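Local coordinates for putative cytoplasmic protein (Enterobacter cloacae, PDB 4HFL) that probably acts as a type VI secretion effector, an amidase of the Tae4 family that would cleave peptidoglycan of rival bacteria, at residues N26-V31 with I61-V66. Numbering follows the deposited sequence.
Sequences NRFKEV and IRMSYV
Helices 26-30 and 61-66 pack in roughly antiparallel sense, their axes 139° apart and 8.9 Å at closest approach, so that Arg-27 lies nearest Val-66 and Val-31 nearest Arg-62. Tyr-65 is the central side chain. A chi1 of 170° turns its ring away from the backbone N and carries it across to the C-terminal turn of the first helix. Val-31 sets CG1 over one face of the Tyr-65 ring, in a CH-pi contact 4.1 Å from the centroid, while the backbone O of Arg-27 meets the edge 3.4 Å from Tyr-65 CE2. The phenol OH donates to OE1 of Glu-30, at a separation too short to be trusted. The Glu-30 carboxylate is itself gripped side-on by Arg-27, whose NE and NH2 each take one oxygen, NH2 to OE2 at 2.6 Å, which helps fix its rotation at the hydroxyl edge of the Tyr-65 ring. On the buried flank, Phe-28 receives SD of Met-63 at its ring edge, 3.8 Å from CE1, and CG2 of Val-66 against its CB. Arg-62, extended from CG to NE, crosses the Phe-28 ring obliquely, CD 3.8 Å from Phe-28 CZ. Its NE gives a weak bond to Val-31 O, whereas NH2 and NH1 find stronger partners in Val-33 O and Asp-152. The whole exemplifies antiparallel helix packing with a Met-aromatic contact, joining helices 21-30 and 59-69 beside strand 138-145, consistent with its family's papain-like fold.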
loop_
_atom_site.group_PDB
_atom_site.type_symbol
_atom_site.label_atom_id
_atom_site.label_comp_id
_atom_site.label_asym_id
_atom_site.label_seq_id
_atom_site.Cartn_x
_atom_site.Cartn_y
_atom_site.Cartn_z
ATOM N N ASN A 26 -1.016 12.236 4.856
ATOM C CA ASN A 26 -1.380 13.359 3.986
ATOM C C ASN A 26 -1.326 13.024 2.494
ATOM O O ASN A 26 -2.279 13.311 1.732
ATOM C CB ASN A 26 -0.490 14.576 4.286
ATOM C CG ASN A 26 -0.756 15.177 5.657
ATOM O OD1 ASN A 26 -1.775 14.886 6.289
ATOM N ND2 ASN A 26 0.154 16.041 6.116
ATOM N N ARG A 27 -0.220 12.409 2.063
ATOM C CA ARG A 27 -0.148 11.972 0.659
ATOM C C ARG A 27 -1.253 10.936 0.326
ATOM O O ARG A 27 -1.941 11.002 -0.734
ATOM C CB ARG A 27 1.254 11.431 0.314
ATOM C CG ARG A 27 2.431 12.378 0.635
ATOM C CD ARG A 27 2.551 13.595 -0.336
ATOM N NE ARG A 27 1.546 14.619 -0.051
ATOM C CZ ARG A 27 1.597 15.448 0.986
ATOM N NH1 ARG A 27 2.612 15.382 1.844
ATOM N NH2 ARG A 27 0.624 16.339 1.171
ATOM N N PHE A 28 -1.442 9.988 1.243
ATOM C CA PHE A 28 -2.485 8.982 1.034
ATOM C C PHE A 28 -3.846 9.656 0.872
ATOM O O PHE A 28 -4.614 9.319 -0.039
ATOM C CB PHE A 28 -2.539 7.954 2.163
ATOM C CG PHE A 28 -3.339 6.707 1.808
ATOM C CD1 PHE A 28 -2.698 5.509 1.538
ATOM C CD2 PHE A 28 -4.731 6.747 1.735
ATOM C CE1 PHE A 28 -3.430 4.355 1.208
ATOM C CE2 PHE A 28 -5.468 5.604 1.408
ATOM C CZ PHE A 28 -4.817 4.414 1.153
ATOM N N LYS A 29 -4.146 10.601 1.758
ATOM C CA LYS A 29 -5.383 11.359 1.648
ATOM C C LYS A 29 -5.484 11.920 0.248
ATOM O O LYS A 29 -6.545 11.820 -0.376
ATOM C CB LYS A 29 -5.453 12.492 2.685
ATOM C CG LYS A 29 -6.038 12.065 4.038
ATOM C CD LYS A 29 -6.563 13.269 4.832
ATOM C CE LYS A 29 -7.614 12.841 5.859
ATOM N NZ LYS A 29 -8.123 13.986 6.676
ATOM N N GLU A 30 -4.377 12.475 -0.259
ATOM C CA GLU A 30 -4.393 12.983 -1.639
ATOM C C GLU A 30 -4.809 11.928 -2.666
ATOM O O GLU A 30 -5.483 12.257 -3.650
ATOM C CB GLU A 30 -3.045 13.593 -2.033
ATOM C CG GLU A 30 -2.730 14.922 -1.348
ATOM C CD GLU A 30 -1.261 15.282 -1.439
ATOM O OE1 GLU A 30 -0.476 14.493 -2.007
ATOM O OE2 GLU A 30 -0.884 16.359 -0.941
ATOM N N VAL A 31 -4.421 10.667 -2.469
ATOM C CA VAL A 31 -4.939 9.654 -3.432
ATOM C C VAL A 31 -6.058 8.682 -2.974
ATOM O O VAL A 31 -6.240 7.617 -3.576
ATOM C CB VAL A 31 -3.804 8.837 -4.108
ATOM C CG1 VAL A 31 -3.018 9.710 -5.049
ATOM C CG2 VAL A 31 -2.886 8.229 -3.053
ATOM N N ILE A 61 -0.692 1.407 -6.438
ATOM C CA ILE A 61 -0.410 2.685 -7.091
ATOM C C ILE A 61 -0.467 3.816 -6.066
ATOM O O ILE A 61 0.409 4.692 -6.036
ATOM C CB ILE A 61 -1.395 2.954 -8.255
ATOM C CG1 ILE A 61 -1.545 1.701 -9.125
ATOM C CG2 ILE A 61 -0.936 4.150 -9.097
ATOM C CD1 ILE A 61 -2.624 1.804 -10.207
ATOM N N ARG A 62 -1.504 3.789 -5.230
ATOM C CA ARG A 62 -1.630 4.699 -4.099
ATOM C C ARG A 62 -0.375 4.628 -3.250
ATOM O O ARG A 62 0.271 5.647 -2.978
ATOM C CB ARG A 62 -2.798 4.280 -3.206
ATOM C CG ARG A 62 -4.189 4.599 -3.732
ATOM C CD ARG A 62 -5.201 4.467 -2.595
ATOM N NE ARG A 62 -6.571 4.374 -3.088
ATOM C CZ ARG A 62 -7.325 3.282 -3.007
ATOM N NH1 ARG A 62 -6.844 2.183 -2.440
ATOM N NH2 ARG A 62 -8.561 3.287 -3.496
ATOM N N MET A 63 -0.033 3.416 -2.819
ATOM C CA MET A 63 1.131 3.257 -1.938
ATOM C C MET A 63 2.451 3.673 -2.596
ATOM O O MET A 63 3.380 4.155 -1.923
ATOM C CB MET A 63 1.208 1.817 -1.450
ATOM C CG MET A 63 0.106 1.458 -0.467
ATOM S SD MET A 63 -0.058 2.549 0.985
ATOM C CE MET A 63 1.654 2.728 1.527
ATOM N N SER A 64 2.531 3.484 -3.913
ATOM C CA SER A 64 3.684 3.958 -4.682
ATOM C C SER A 64 3.752 5.471 -4.634
ATOM O O SER A 64 4.843 6.041 -4.494
ATOM C CB SER A 64 3.593 3.484 -6.140
ATOM O OG SER A 64 3.678 2.066 -6.215
ATOM N N TYR A 65 2.598 6.133 -4.753
ATOM C CA TYR A 65 2.566 7.604 -4.673
ATOM C C TYR A 65 3.028 8.069 -3.280
ATOM O O TYR A 65 3.870 8.984 -3.148
ATOM C CB TYR A 65 1.161 8.139 -5.006
ATOM C CG TYR A 65 0.967 9.621 -4.728
ATOM C CD1 TYR A 65 1.306 10.575 -5.677
ATOM C CD2 TYR A 65 0.434 10.064 -3.520
ATOM C CE1 TYR A 65 1.134 11.923 -5.432
ATOM C CE2 TYR A 65 0.266 11.426 -3.261
ATOM C CZ TYR A 65 0.616 12.348 -4.223
ATOM O OH TYR A 65 0.449 13.706 -3.987
ATOM N N VAL A 66 2.489 7.424 -2.241
ATOM C CA VAL A 66 2.882 7.756 -0.866
ATOM C C VAL A 66 4.386 7.620 -0.669
ATOM O O VAL A 66 5.041 8.548 -0.177
ATOM C CB VAL A 66 2.132 6.870 0.173
ATOM C CG1 VAL A 66 2.757 6.998 1.561
ATOM C CG2 VAL A 66 0.653 7.249 0.210
#